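Local coordinates for protein inositol monophosphatase (Staphylococcus aureus, PDB 5DW8) that probably hydrolyses inositol monophosphates with the help of metal ions, and binds adenosine-2'-monophosphate together with calcium, at residues P66-L71 and T86-D91; V49-E54 and G72-G77; P92-L97 and Y189-L194; S153-S158 and H255-N260. All blocks are in the same frame, centred on the assembly; numbering follows the deposited sequence.

Contact 1 of 4, residues P66-L71 and T86-D91. With CA (calcium ion), chain E; CA (calcium ion), chain C.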
loop_
_atom_site.group_PDB
_atom_site.type_symbol
_atom_site.label_atom_id
_atom_site.label_comp_id
_atom_site.label_asym_id
_atom_site.label_seq_id
_atom_site.Cartn_x
_atom_site.Cartn_y
_atom_site.Cartn_z
ATOM N N PRO A 66 -22.577 31.790 0.160
ATOM C CA PRO A 66 -23.859 31.125 0.077
ATOM C C PRO A 66 -24.291 30.804 -1.362
ATOM O O PRO A 66 -25.217 30.047 -1.543
ATOM C CB PRO A 66 -24.813 32.143 0.717
ATOM C CG PRO A 66 -24.169 33.471 0.470
ATOM C CD PRO A 66 -22.697 33.199 0.575
ATOM N N ASN A 67 -23.653 31.437 -2.346
ATOM C CA ASN A 67 -23.793 31.092 -3.784
ATOM C C ASN A 67 -23.018 29.881 -4.247
ATOM O O ASN A 67 -23.207 29.452 -5.395
ATOM C CB ASN A 67 -23.283 32.240 -4.664
ATOM C CG ASN A 67 -24.197 33.402 -4.642
ATOM O OD1 ASN A 67 -23.900 34.436 -4.042
ATOM N ND2 ASN A 67 -25.353 33.242 -5.271
ATOM N N HIS A 68 -22.086 29.392 -3.420
ATOM C CA HIS A 68 -21.185 28.323 -3.884
ATOM C C HIS A 68 -21.977 27.055 -3.811
ATOM O O HIS A 68 -22.678 26.822 -2.848
ATOM C CB HIS A 68 -19.909 28.194 -3.038
ATOM C CG HIS A 68 -18.904 29.284 -3.275
ATOM N ND1 HIS A 68 -17.586 29.180 -2.888
ATOM C CD2 HIS A 68 -19.028 30.503 -3.861
ATOM C CE1 HIS A 68 -16.943 30.287 -3.209
ATOM N NE2 HIS A 68 -17.792 31.106 -3.806
ATOM N N GLN A 69 -21.884 26.258 -4.844
ATOM C CA GLN A 69 -22.474 24.936 -4.844
ATOM C C GLN A 69 -21.472 23.907 -4.340
ATOM O O GLN A 69 -20.248 24.102 -4.509
ATOM C CB GLN A 69 -22.843 24.523 -6.258
ATOM C CG GLN A 69 -23.601 25.511 -7.124
ATOM C CD GLN A 69 -24.482 24.759 -8.085
ATOM O OE1 GLN A 69 -25.520 24.196 -7.678
ATOM N NE2 GLN A 69 -24.063 24.691 -9.360
ATOM N N VAL A 70 -22.011 22.793 -3.798
ATOM C CA VAL A 70 -21.237 21.664 -3.250
ATOM C C VAL A 70 -21.794 20.304 -3.649
ATOM O O VAL A 70 -22.938 19.966 -3.337
ATOM C CB VAL A 70 -21.260 21.669 -1.736
ATOM C CG1 VAL A 70 -20.542 20.447 -1.207
ATOM C CG2 VAL A 70 -20.664 22.978 -1.207
ATOM N N LEU A 71 -20.957 19.507 -4.304
ATOM C CA LEU A 71 -21.272 18.119 -4.642
ATOM C C LEU A 71 -20.503 17.230 -3.683
ATOM O O LEU A 71 -19.276 17.229 -3.710
ATOM C CB LEU A 71 -20.857 17.833 -6.077
ATOM C CG LEU A 71 -21.069 16.419 -6.647
ATOM C CD1 LEU A 71 -22.523 15.981 -6.623
ATOM C CD2 LEU A 71 -20.526 16.409 -8.063
ATOM N N THR A 86 -19.217 28.526 -8.735
ATOM C CA THR A 86 -18.149 27.892 -8.007
ATOM C C THR A 86 -18.630 26.622 -7.330
ATOM O O THR A 86 -19.598 26.628 -6.549
ATOM C CB THR A 86 -17.556 28.854 -6.986
ATOM O OG1 THR A 86 -16.991 29.962 -7.701
ATOM C CG2 THR A 86 -16.485 28.145 -6.175
ATOM N N VAL A 87 -17.943 25.532 -7.643
ATOM C CA VAL A 87 -18.419 24.224 -7.265
ATOM C C VAL A 87 -17.374 23.410 -6.554
ATOM O O VAL A 87 -16.349 23.073 -7.147
ATOM C CB VAL A 87 -18.844 23.478 -8.519
ATOM C CG1 VAL A 87 -19.137 22.006 -8.203
ATOM C CG2 VAL A 87 -20.033 24.194 -9.137
ATOM N N TRP A 88 -17.662 23.068 -5.306
ATOM C CA TRP A 88 -16.787 22.212 -4.522
ATOM C C TRP A 88 -17.258 20.758 -4.637
ATOM O O TRP A 88 -18.431 20.474 -4.361
ATOM C CB TRP A 88 -16.811 22.592 -3.047
ATOM C CG TRP A 88 -16.419 24.001 -2.681
ATOM C CD1 TRP A 88 -16.986 25.159 -3.130
ATOM C CD2 TRP A 88 -15.447 24.395 -1.692
ATOM N NE1 TRP A 88 -16.412 26.243 -2.512
ATOM C CE2 TRP A 88 -15.455 25.806 -1.637
ATOM C CE3 TRP A 88 -14.533 23.691 -0.886
ATOM C CZ2 TRP A 88 -14.613 26.520 -0.804
ATOM C CZ3 TRP A 88 -13.695 24.394 -0.077
ATOM C CH2 TRP A 88 -13.737 25.798 -0.027
ATOM N N VAL A 89 -16.357 19.862 -5.069
ATOM C CA VAL A 89 -16.641 18.430 -5.082
ATOM C C VAL A 89 -15.741 17.748 -4.090
ATOM O O VAL A 89 -14.500 17.755 -4.205
ATOM C CB VAL A 89 -16.709 17.770 -6.503
ATOM C CG1 VAL A 89 -16.032 18.592 -7.579
ATOM C CG2 VAL A 89 -16.266 16.315 -6.507
ATOM N N VAL A 90 -16.387 17.196 -3.070
ATOM C CA VAL A 90 -15.677 16.764 -1.900
ATOM C C VAL A 90 -16.022 15.350 -1.522
ATOM O O VAL A 90 -17.168 14.912 -1.676
ATOM C CB VAL A 90 -15.874 17.754 -0.714
ATOM C CG1 VAL A 90 -17.062 18.664 -0.946
ATOM C CG2 VAL A 90 -15.983 17.050 0.644
ATOM N N ASP A 91 -15.018 14.639 -1.039
ATOM C CA ASP A 91 -15.227 13.320 -0.431
ATOM C C ASP A 91 -14.627 13.400 0.945
ATOM O O ASP A 91 -13.433 13.603 1.063
ATOM C CB ASP A 91 -14.516 12.235 -1.224
ATOM C CG ASP A 91 -14.734 10.853 -0.635
ATOM O OD1 ASP A 91 -15.434 10.748 0.407
ATOM O OD2 ASP A 91 -14.193 9.864 -1.221
HETATM CA CA CA E . -14.750 7.820 -1.979
HETATM CA CA CA C . -15.948 8.629 1.031
#
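His68 meets Thr86 and Trp88 where two strands start to run side by side. Its CG is anti to the carbonyl carbon (chi1 -74°). This turns the imidazole to lie alongside Thr86. His68 CB is 4.0 Å from NE1 of Trp88. From CG the ring extends beside Thr86, whose CG2 sits over one face, offset toward the rim. Thr86 CG2 stands 3.7 Å from the centroid of the His68 ring, a CH-pi contact. His68 CD2 lies 3.8 Å from Thr86 CB. At the ring edge His68 ND1 accepts a hydrogen bond from Trp88 NE1 at 3.2 Å, with 168° at the hydrogen. The acceptor lies in the indole plane, while the donor stands 20° out of the imidazole plane. The rings meet rim to rim, neither over the face of the other. The bond satisfies the indole N-H of a buried residue.

Beyond this pair the strands 69-72 and 86-91 form a parallel ladder at one edge of the seven-stranded mixed sheet. Its first rung is Gln69 N to Thr86 O, 2.9 Å. Trp88 packs on helices 11-32 and 44-64, Val70 on helix 44-64. Leu71 and Val89 lie on the other face, where helix 214-226 packs on Val89. Val70 CG1 reaches Val90 CG1 at 3.9 Å. The strand ends at Asp91, whose OD1 binds one calcium at 2.3 Å and whose OD2 binds the second, which Asp216 shares.

Contact 2 of 4, residues V49-E54 and G72-G77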
loop_
_atom_site.group_PDB
_atom_site.type_symbol
_atom_site.label_atom_id
_atom_site.label_comp_id
_atom_site.label_asym_id
_atom_site.label_seq_id
_atom_site.Cartn_x
_atom_site.Cartn_y
_atom_site.Cartn_z
ATOM N N VAL A 49 -18.898 10.900 11.315
ATOM C CA VAL A 49 -17.526 11.248 10.878
ATOM C C VAL A 49 -17.539 11.601 9.394
ATOM O O VAL A 49 -17.263 12.717 9.049
ATOM C CB VAL A 49 -16.454 10.143 11.126
ATOM C CG1 VAL A 49 -15.102 10.566 10.554
ATOM C CG2 VAL A 49 -16.303 9.875 12.606
ATOM N N ASP A 50 -17.859 10.637 8.542
ATOM C CA ASP A 50 -18.149 10.918 7.154
ATOM C C ASP A 50 -19.209 11.990 7.021
ATOM O O ASP A 50 -19.001 13.010 6.377
ATOM C CB ASP A 50 -18.658 9.659 6.460
ATOM C CG ASP A 50 -17.978 9.423 5.170
ATOM O OD1 ASP A 50 -17.623 10.438 4.524
ATOM O OD2 ASP A 50 -17.794 8.233 4.822
ATOM N N LYS A 51 -20.335 11.724 7.666
ATOM C CA LYS A 51 -21.490 12.597 7.668
ATOM C C LYS A 51 -21.135 13.895 8.365
ATOM O O LYS A 51 -21.385 14.974 7.836
ATOM C CB LYS A 51 -22.639 11.914 8.397
ATOM C CG LYS A 51 -24.011 12.501 8.130
ATOM C CD LYS A 51 -25.026 11.409 7.789
ATOM C CE LYS A 51 -24.785 10.783 6.391
ATOM N NZ LYS A 51 -25.519 9.494 6.184
ATOM N N ALA A 52 -20.513 13.793 9.539
ATOM C CA ALA A 52 -20.216 14.983 10.341
ATOM C C ALA A 52 -19.209 15.877 9.634
ATOM O O ALA A 52 -19.265 17.091 9.780
ATOM C CB ALA A 52 -19.719 14.595 11.728
ATOM N N THR A 53 -18.314 15.274 8.842
ATOM C CA THR A 53 -17.225 15.983 8.179
ATOM C C THR A 53 -17.674 16.744 6.951
ATOM O O THR A 53 -17.212 17.866 6.712
ATOM C CB THR A 53 -16.093 15.032 7.772
ATOM O OG1 THR A 53 -15.568 14.417 8.942
ATOM C CG2 THR A 53 -14.961 15.797 7.097
ATOM N N GLU A 54 -18.532 16.119 6.161
ATOM C CA GLU A 54 -19.096 16.762 4.999
ATOM C C GLU A 54 -20.018 17.835 5.452
ATOM O O GLU A 54 -20.146 18.844 4.780
ATOM C CB GLU A 54 -19.900 15.799 4.156
ATOM C CG GLU A 54 -20.107 16.313 2.742
ATOM C CD GLU A 54 -20.652 15.243 1.805
ATOM O OE1 GLU A 54 -19.913 14.300 1.421
ATOM O OE2 GLU A 54 -21.829 15.342 1.441
ATOM N N GLY A 72 -21.208 16.495 -2.821
ATOM C CA GLY A 72 -20.573 15.629 -1.824
ATOM C C GLY A 72 -20.810 14.140 -2.024
ATOM O O GLY A 72 -21.790 13.755 -2.625
ATOM N N GLU A 73 -19.869 13.326 -1.531
ATOM C CA GLU A 73 -20.019 11.894 -1.356
ATOM C C GLU A 73 -21.242 11.649 -0.502
ATOM O O GLU A 73 -22.005 10.761 -0.775
ATOM C CB GLU A 73 -18.777 11.293 -0.645
ATOM C CG GLU A 73 -18.794 9.780 -0.425
ATOM C CD GLU A 73 -19.459 9.325 0.890
ATOM O OE1 GLU A 73 -19.413 10.107 1.873
ATOM O OE2 GLU A 73 -20.046 8.191 0.946
ATOM N N GLU A 74 -21.432 12.443 0.535
ATOM C CA GLU A 74 -22.546 12.175 1.455
ATOM C C GLU A 74 -23.886 12.698 1.002
ATOM O O GLU A 74 -24.783 12.821 1.816
ATOM C CB GLU A 74 -22.236 12.692 2.887
ATOM C CG GLU A 74 -22.618 11.705 3.975
ATOM C CD GLU A 74 -22.000 10.320 3.753
ATOM O OE1 GLU A 74 -20.768 10.243 3.499
ATOM O OE2 GLU A 74 -22.756 9.316 3.804
ATOM N N GLY A 75 -24.028 13.030 -0.274
ATOM C CA GLY A 75 -25.334 13.415 -0.814
ATOM C C GLY A 75 -25.554 14.865 -1.219
ATOM O O GLY A 75 -26.427 15.112 -2.032
ATOM N N HIS A 76 -24.795 15.833 -0.687
ATOM C CA HIS A 76 -25.029 17.245 -1.030
ATOM C C HIS A 76 -24.842 17.437 -2.532
ATOM O O HIS A 76 -23.856 16.952 -3.116
ATOM C CB HIS A 76 -24.058 18.210 -0.305
ATOM C CG HIS A 76 -24.139 18.170 1.182
ATOM N ND1 HIS A 76 -24.873 19.078 1.910
ATOM C CD2 HIS A 76 -23.547 17.360 2.088
ATOM C CE1 HIS A 76 -24.762 18.801 3.200
ATOM N NE2 HIS A 76 -23.949 17.769 3.336
ATOM N N GLY A 77 -25.769 18.164 -3.157
ATOM C CA GLY A 77 -25.625 18.571 -4.553
ATOM C C GLY A 77 -25.777 17.516 -5.634
ATOM O O GLY A 77 -25.258 17.681 -6.749
#
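This is a helix-to-turn contact, in which a glutamate of helix 44-64 grips the backbone of the turn that follows strand 69-72. The glutamate is Glu54, and the turn is a type I beta turn from Gly72 to Gly75. Glu54 leaves the helix with CG anti to the backbone N (chi1 -161°) and stays extended beyond CG. Its carboxylate therefore reaches into the turn. Glu54 OE1 accepts from Glu74 N at 2.6 Å, a fairly straight bond of 162° that uses the syn side of the carboxylate. The place of OE2 is doubtful, since it is modelled too close to the His76 ring. A backbone bond from Gly72 N to His76 O closes the loop at 2.7 Å.

One turn earlier in the helix, Lys51 crosses Glu74 at about a right angle. Lys51 CE packs 3.4 Å from Glu74 CG, and Lys51 NZ makes only a long salt bridge of 3.7 Å with Glu74 OE2. The carboxylates of Asp50, Glu73 and Glu74 gather here, though Glu73 OE1 and Glu74 OE1 are modelled too close together for their exact places to be trusted. Glu73 lies beside a calcium ion, with its CG nearer than OE1.

His76 is tied to the same helix, by a hydrogen bond to Asp55 and a stack on Phe58. Pro92 packs against Asp50, Glu54 and Glu73, Glu73 pairs through its backbone with Val90 of strand 86-91, and Thr96 of helix 96-102 touches Asp50.

Contact 3 of 4, residues P92-L97 and Y189-L194. With CA (calcium ion), chain C; 2AM (adenosine-2'-monophosphate), chain D.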
loop_
_atom_site.group_PDB
_atom_site.type_symbol
_atom_site.label_atom_id
_atom_site.label_comp_id
_atom_site.label_asym_id
_atom_site.label_seq_id
_atom_site.Cartn_x
_atom_site.Cartn_y
_atom_site.Cartn_z
ATOM N N PRO A 92 -15.441 13.275 1.998
ATOM C CA PRO A 92 -14.805 13.667 3.228
ATOM C C PRO A 92 -13.864 12.587 3.657
ATOM O O PRO A 92 -12.850 12.918 4.222
ATOM C CB PRO A 92 -15.969 13.873 4.205
ATOM C CG PRO A 92 -17.204 13.708 3.427
ATOM C CD PRO A 92 -16.836 12.876 2.228
ATOM N N ILE A 93 -14.185 11.314 3.393
ATOM C CA ILE A 93 -13.229 10.220 3.600
ATOM C C ILE A 93 -13.079 9.273 2.385
ATOM O O ILE A 93 -13.910 8.385 2.153
ATOM C CB ILE A 93 -13.550 9.394 4.865
ATOM C CG1 ILE A 93 -13.410 10.260 6.122
ATOM C CG2 ILE A 93 -12.598 8.204 5.008
ATOM C CD1 ILE A 93 -14.715 10.778 6.661
ATOM N N ASP A 94 -12.009 9.471 1.620
ATOM C CA ASP A 94 -11.598 8.491 0.652
ATOM C C ASP A 94 -10.735 7.452 1.338
ATOM O O ASP A 94 -9.683 7.789 1.884
ATOM C CB ASP A 94 -10.827 9.139 -0.489
ATOM C CG ASP A 94 -10.772 8.255 -1.707
ATOM O OD1 ASP A 94 -11.760 7.576 -1.987
ATOM O OD2 ASP A 94 -9.730 8.212 -2.360
ATOM N N GLY A 95 -11.199 6.196 1.294
ATOM C CA GLY A 95 -10.568 5.055 1.976
ATOM C C GLY A 95 -11.266 4.727 3.286
ATOM O O GLY A 95 -10.632 4.654 4.320
ATOM N N THR A 96 -12.576 4.505 3.243
ATOM C CA THR A 96 -13.365 4.205 4.461
ATOM C C THR A 96 -12.907 2.929 5.105
ATOM O O THR A 96 -12.759 2.869 6.325
ATOM C CB THR A 96 -14.914 4.083 4.242
ATOM O OG1 THR A 96 -15.225 3.112 3.220
ATOM C CG2 THR A 96 -15.517 5.413 3.874
ATOM N N LEU A 97 -12.689 1.898 4.299
ATOM C CA LEU A 97 -12.206 0.670 4.867
ATOM C C LEU A 97 -10.898 0.884 5.571
ATOM O O LEU A 97 -10.763 0.458 6.705
ATOM C CB LEU A 97 -12.076 -0.421 3.828
ATOM C CG LEU A 97 -13.418 -0.892 3.299
ATOM C CD1 LEU A 97 -13.135 -1.923 2.246
ATOM C CD2 LEU A 97 -14.367 -1.448 4.355
ATOM N N TYR A 189 -3.371 0.496 -2.615
ATOM C CA TYR A 189 -3.375 1.204 -1.328
ATOM C C TYR A 189 -4.768 1.459 -0.740
ATOM O O TYR A 189 -4.882 1.750 0.446
ATOM C CB TYR A 189 -2.561 2.507 -1.413
ATOM C CG TYR A 189 -1.136 2.273 -1.773
ATOM C CD1 TYR A 189 -0.337 1.444 -1.005
ATOM C CD2 TYR A 189 -0.553 2.905 -2.866
ATOM C CE1 TYR A 189 0.991 1.247 -1.314
ATOM C CE2 TYR A 189 0.786 2.710 -3.191
ATOM C CZ TYR A 189 1.545 1.863 -2.423
ATOM O OH TYR A 189 2.884 1.658 -2.722
ATOM N N GLY A 190 -5.816 1.361 -1.555
ATOM C CA GLY A 190 -7.195 1.445 -1.059
ATOM C C GLY A 190 -7.755 2.854 -0.920
ATOM O O GLY A 190 -8.748 3.051 -0.248
ATOM N N SER A 191 -7.112 3.825 -1.554
ATOM C CA SER A 191 -7.605 5.194 -1.631
ATOM C C SER A 191 -7.244 5.743 -2.986
ATOM O O SER A 191 -6.066 5.913 -3.281
ATOM C CB SER A 191 -6.958 6.051 -0.559
ATOM O OG SER A 191 -7.297 7.417 -0.705
ATOM N N ALA A 192 -8.268 6.023 -3.806
ATOM C CA ALA A 192 -8.083 6.547 -5.184
ATOM C C ALA A 192 -7.463 7.926 -5.225
ATOM O O ALA A 192 -6.677 8.219 -6.123
ATOM C CB ALA A 192 -9.406 6.581 -5.953
ATOM N N ALA A 193 -7.853 8.786 -4.304
ATOM C CA ALA A 193 -7.297 10.135 -4.278
ATOM C C ALA A 193 -5.792 10.103 -3.947
ATOM O O ALA A 193 -4.991 10.699 -4.624
ATOM C CB ALA A 193 -8.049 10.976 -3.269
ATOM N N LEU A 194 -5.411 9.378 -2.916
ATOM C CA LEU A 194 -3.994 9.246 -2.582
ATOM C C LEU A 194 -3.208 8.543 -3.691
ATOM O O LEU A 194 -2.063 8.902 -3.934
ATOM C CB LEU A 194 -3.810 8.490 -1.254
ATOM C CG LEU A 194 -4.189 9.244 0.017
ATOM C CD1 LEU A 194 -3.966 8.363 1.226
ATOM C CD2 LEU A 194 -3.403 10.560 0.139
HETATM CA CA CA C . -15.948 8.629 1.031
HETATM P P 2AM D . -14.507 5.341 -0.532
HETATM O O1P 2AM D . -13.280 4.807 0.359
HETATM O O2P 2AM D . -15.606 4.140 -0.511
HETATM O O3P 2AM D . -14.981 6.633 0.036
HETATM C "C5'" 2AM D . -11.545 1.774 -2.773
HETATM O "O5'" 2AM D . -10.222 1.212 -2.734
HETATM C "C4'" 2AM D . -11.405 3.097 -3.515
HETATM O "O4'" 2AM D . -12.397 3.194 -4.597
HETATM C "C3'" 2AM D . -11.724 4.263 -2.608
HETATM O "O3'" 2AM D . -11.120 5.412 -3.182
HETATM C "C2'" 2AM D . -13.268 4.241 -2.698
HETATM O "O2'" 2AM D . -13.940 5.398 -2.105
HETATM C "C1'" 2AM D . -13.429 4.168 -4.202
HETATM N N9 2AM D . -14.792 3.718 -4.661
HETATM C C8 2AM D . -15.553 4.355 -5.560
HETATM N N7 2AM D . -16.677 3.659 -5.742
HETATM C C5 2AM D . -16.616 2.584 -4.952
HETATM C C6 2AM D . -17.484 1.579 -4.758
HETATM N N6 2AM D . -18.614 1.636 -5.463
HETATM N N1 2AM D . -17.229 0.557 -3.907
HETATM C C2 2AM D . -16.016 0.564 -3.201
HETATM N N3 2AM D . -15.123 1.634 -3.422
HETATM C C4 2AM D . -15.448 2.617 -4.285
#
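The carboxylate of Asp94 is the flat group that meets the 189-194 segment. Ser191 OG comes from above its plane, 51° out of it, and donates to Asp94 OD2 at 3.0 Å. Ala193 N meets the same oxygen, Asp94 OD2, nearly along the C-O bond, at 2.8 Å and 174°. OD2 is thus gripped by two donors, and the group is fixed in its rotation. Asp94 belongs to the Asp-Pro-Ile-Asp-Gly-Thr sequence, residues 91 to 96, which is the signature motif of the inositol monophosphatase family.

CG is anti to the backbone N (chi1 -162°), and this sends the carboxylate to the first turn of helix 192-200, with Ser191 at the N-cap position. The other oxygen, Asp94 OD1, accepts from O3' of the bound nucleotide at 2.6 Å. That hydroxyl, O3', in turn accepts from Ala192 N at 3.0 Å. Asp94 and the helix start therefore hold the ribose O3' between them.

The phosphate sits at the start of a second helix, 96-102, with Gly95 at its N-cap position. O1P of the nucleotide takes a bond from Gly95 N at 2.7 Å and another from Thr96 N. The partial positive charge of that helix end probably steadies the anion. Farther out, Tyr189 OH bonds Gln102 of the second subunit. One calcium joins protein and ligand, with Ile93 O at 2.3 Å and O3P of the nucleotide at 2.4 Å.

Contact 4 of 4, residues S153-S158 and H255-N260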
loop_
_atom_site.group_PDB
_atom_site.type_symbol
_atom_site.label_atom_id
_atom_site.label_comp_id
_atom_site.label_asym_id
_atom_site.label_seq_id
_atom_site.Cartn_x
_atom_site.Cartn_y
_atom_site.Cartn_z
ATOM N N SER A 153 7.730 6.783 -18.656
ATOM C CA SER A 153 8.236 5.409 -18.471
ATOM C C SER A 153 7.528 4.369 -19.344
ATOM O O SER A 153 6.464 4.586 -19.859
ATOM C CB SER A 153 8.129 4.964 -17.009
ATOM O OG SER A 153 6.785 4.971 -16.539
ATOM N N ASN A 154 8.188 3.233 -19.511
ATOM C CA ASN A 154 7.627 2.086 -20.171
ATOM C C ASN A 154 6.836 1.321 -19.098
ATOM O O ASN A 154 7.213 1.343 -17.932
ATOM C CB ASN A 154 8.755 1.180 -20.712
ATOM C CG ASN A 154 9.604 1.829 -21.792
ATOM O OD1 ASN A 154 9.116 2.319 -22.790
ATOM N ND2 ASN A 154 10.910 1.788 -21.596
ATOM N N LEU A 155 5.755 0.646 -19.481
ATOM C CA LEU A 155 5.045 -0.223 -18.566
ATOM C C LEU A 155 5.988 -1.257 -17.925
ATOM O O LEU A 155 5.839 -1.612 -16.759
ATOM C CB LEU A 155 3.952 -0.968 -19.325
ATOM C CG LEU A 155 3.157 -2.039 -18.595
ATOM C CD1 LEU A 155 2.526 -1.454 -17.343
ATOM C CD2 LEU A 155 2.104 -2.586 -19.535
ATOM N N ARG A 156 6.949 -1.750 -18.695
ATOM C CA ARG A 156 7.858 -2.782 -18.219
ATOM C C ARG A 156 8.807 -2.326 -17.126
ATOM O O ARG A 156 9.289 -3.186 -16.386
ATOM C CB ARG A 156 8.694 -3.342 -19.369
ATOM C CG ARG A 156 7.902 -4.330 -20.170
ATOM C CD ARG A 156 8.792 -5.236 -21.004
ATOM N NE ARG A 156 7.991 -6.232 -21.712
ATOM C CZ ARG A 156 7.247 -5.963 -22.786
ATOM N NH1 ARG A 156 7.187 -4.714 -23.315
ATOM N NH2 ARG A 156 6.555 -6.957 -23.345
ATOM N N GLN A 157 9.129 -1.029 -17.043
ATOM C CA GLN A 157 9.747 -0.521 -15.807
ATOM C C GLN A 157 8.831 0.304 -14.917
ATOM O O GLN A 157 9.318 1.227 -14.240
ATOM C CB GLN A 157 11.014 0.284 -16.084
ATOM C CG GLN A 157 12.132 -0.488 -16.806
ATOM C CD GLN A 157 12.346 -0.024 -18.245
ATOM O OE1 GLN A 157 11.728 0.942 -18.701
ATOM N NE2 GLN A 157 13.235 -0.707 -18.966
ATOM N N SER A 158 7.529 -0.015 -14.885
ATOM C CA SER A 158 6.589 0.773 -14.087
ATOM C C SER A 158 5.924 -0.019 -12.981
ATOM O O SER A 158 5.678 -1.216 -13.134
ATOM C CB SER A 158 5.497 1.398 -14.957
ATOM O OG SER A 158 6.055 2.208 -15.963
ATOM N N HIS A 255 0.704 5.888 -20.097
ATOM C CA HIS A 255 -0.727 6.016 -20.332
ATOM C C HIS A 255 -1.026 5.712 -21.798
ATOM O O HIS A 255 -1.947 4.974 -22.114
ATOM C CB HIS A 255 -1.151 7.434 -19.991
ATOM C CG HIS A 255 -2.633 7.647 -19.975
ATOM N ND1 HIS A 255 -3.358 7.942 -21.104
ATOM C CD2 HIS A 255 -3.519 7.661 -18.952
ATOM C CE1 HIS A 255 -4.629 8.085 -20.788
ATOM N NE2 HIS A 255 -4.751 7.931 -19.485
ATOM N N GLN A 256 -0.231 6.321 -22.672
ATOM C CA GLN A 256 -0.247 6.119 -24.135
ATOM C C GLN A 256 -0.018 4.627 -24.430
ATOM O O GLN A 256 -0.781 3.987 -25.151
ATOM C CB GLN A 256 0.856 7.033 -24.727
ATOM C CG GLN A 256 1.305 6.871 -26.192
ATOM C CD GLN A 256 2.748 7.401 -26.387
ATOM O OE1 GLN A 256 3.257 8.256 -25.610
ATOM N NE2 GLN A 256 3.427 6.872 -27.395
ATOM N N GLU A 257 0.992 4.074 -23.761
ATOM C CA GLU A 257 1.286 2.640 -23.841
ATOM C C GLU A 257 0.178 1.698 -23.359
ATOM O O GLU A 257 -0.161 0.780 -24.080
ATOM C CB GLU A 257 2.590 2.311 -23.126
ATOM C CG GLU A 257 3.225 1.075 -23.700
ATOM C CD GLU A 257 4.293 0.532 -22.814
ATOM O OE1 GLU A 257 5.048 1.338 -22.197
ATOM O OE2 GLU A 257 4.375 -0.704 -22.738
ATOM N N ILE A 258 -0.364 1.899 -22.156
ATOM C CA ILE A 258 -1.456 1.045 -21.655
ATOM C C ILE A 258 -2.741 1.121 -22.517
ATOM O O ILE A 258 -3.356 0.080 -22.820
ATOM C CB ILE A 258 -1.791 1.332 -20.170
ATOM C CG1 ILE A 258 -0.586 1.006 -19.282
ATOM C CG2 ILE A 258 -2.979 0.496 -19.673
ATOM C CD1 ILE A 258 -0.784 1.380 -17.834
ATOM N N SER A 259 -3.138 2.327 -22.935
ATOM C CA SER A 259 -4.325 2.489 -23.805
ATOM C C SER A 259 -4.111 1.901 -25.193
ATOM O O SER A 259 -4.912 1.110 -25.668
ATOM C CB SER A 259 -4.719 3.966 -23.948
ATOM O OG SER A 259 -6.135 4.149 -23.833
ATOM N N ASN A 260 -3.012 2.267 -25.836
ATOM C CA ASN A 260 -2.803 1.910 -27.220
ATOM C C ASN A 260 -2.641 0.414 -27.393
ATOM O O ASN A 260 -3.135 -0.166 -28.354
HETATM O O HOH W 1 7.091 -1.561 -21.602
#
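Glu257 reaches Leu155 because its chain leaves helix 252-263 with CG anti to the backbone N (chi1 -154°) and stays extended to the carboxylate. Leu155 also starts with CG anti to its N (chi1 174°), and its isobutyl end is directed toward Ile258.

The two meet by one direct hydrogen bond. Leu155 N donates to Glu257 OE1 at 2.9 Å, with 165° at the hydrogen. It uses the syn side of the carboxylate, though well out of its plane. Glu257 OE1 also lies 3.4 Å from Asn154 CA. Glu257 OE2 sits against Leu155 CB at 3.4 Å. A water extends the grip: it accepts from Arg156 N at 2.9 Å and donates to Glu257 OE2 at 3.1 Å. Both carboxylate oxygens are thus engaged, one directly and one through water, by consecutive backbone N-H groups.

Beside the polar pair the contact is apolar. Leu155 CD1 approaches Ile258 CD1 at a loose 4.4 Å, and Ile179 of helix 172-182 touches both side chains. The loop is also braced from within. Asn154 ND2 donates to Gln157 OE1 at 3.1 Å, and Ser158 N donates to Leu155 O at 3.0 Å. Ser153 OG bonds Ser158 OG and has a further partner in Asn251. Arg156 turns its guanidinium to Asp182 in a salt bridge.

The Glu257 carboxylate accepts from the first N-H of the short 3-10 segment 155-156 and reaches the next through water. It ties the loop before strand 159-161 to a helix of the half of the alpha/beta fold built on the five-stranded sheet.

Contacts 1, 2 and 3 surround the metal and nucleotide site, while contact 4 is remote from it. Contacts 1 and 2 interleave along the chain, have centres about 12 Å apart and touch; helix 44-64 of contact 2 is followed by strand 69-72 of contact 1. Contact 3 begins where contact 1 ends, at Asp91 and Pro92, and the two share a calcium ion. Its centre is about 14 Å from that of contact 2. The segments of contacts 3 and 4 also alternate. Contact 4 lies on the five-stranded-sheet side, its centre about 25 Å from that of contact 3. The site thus lies where the two sheet halves come together, with segment 189-194 bringing in the second half.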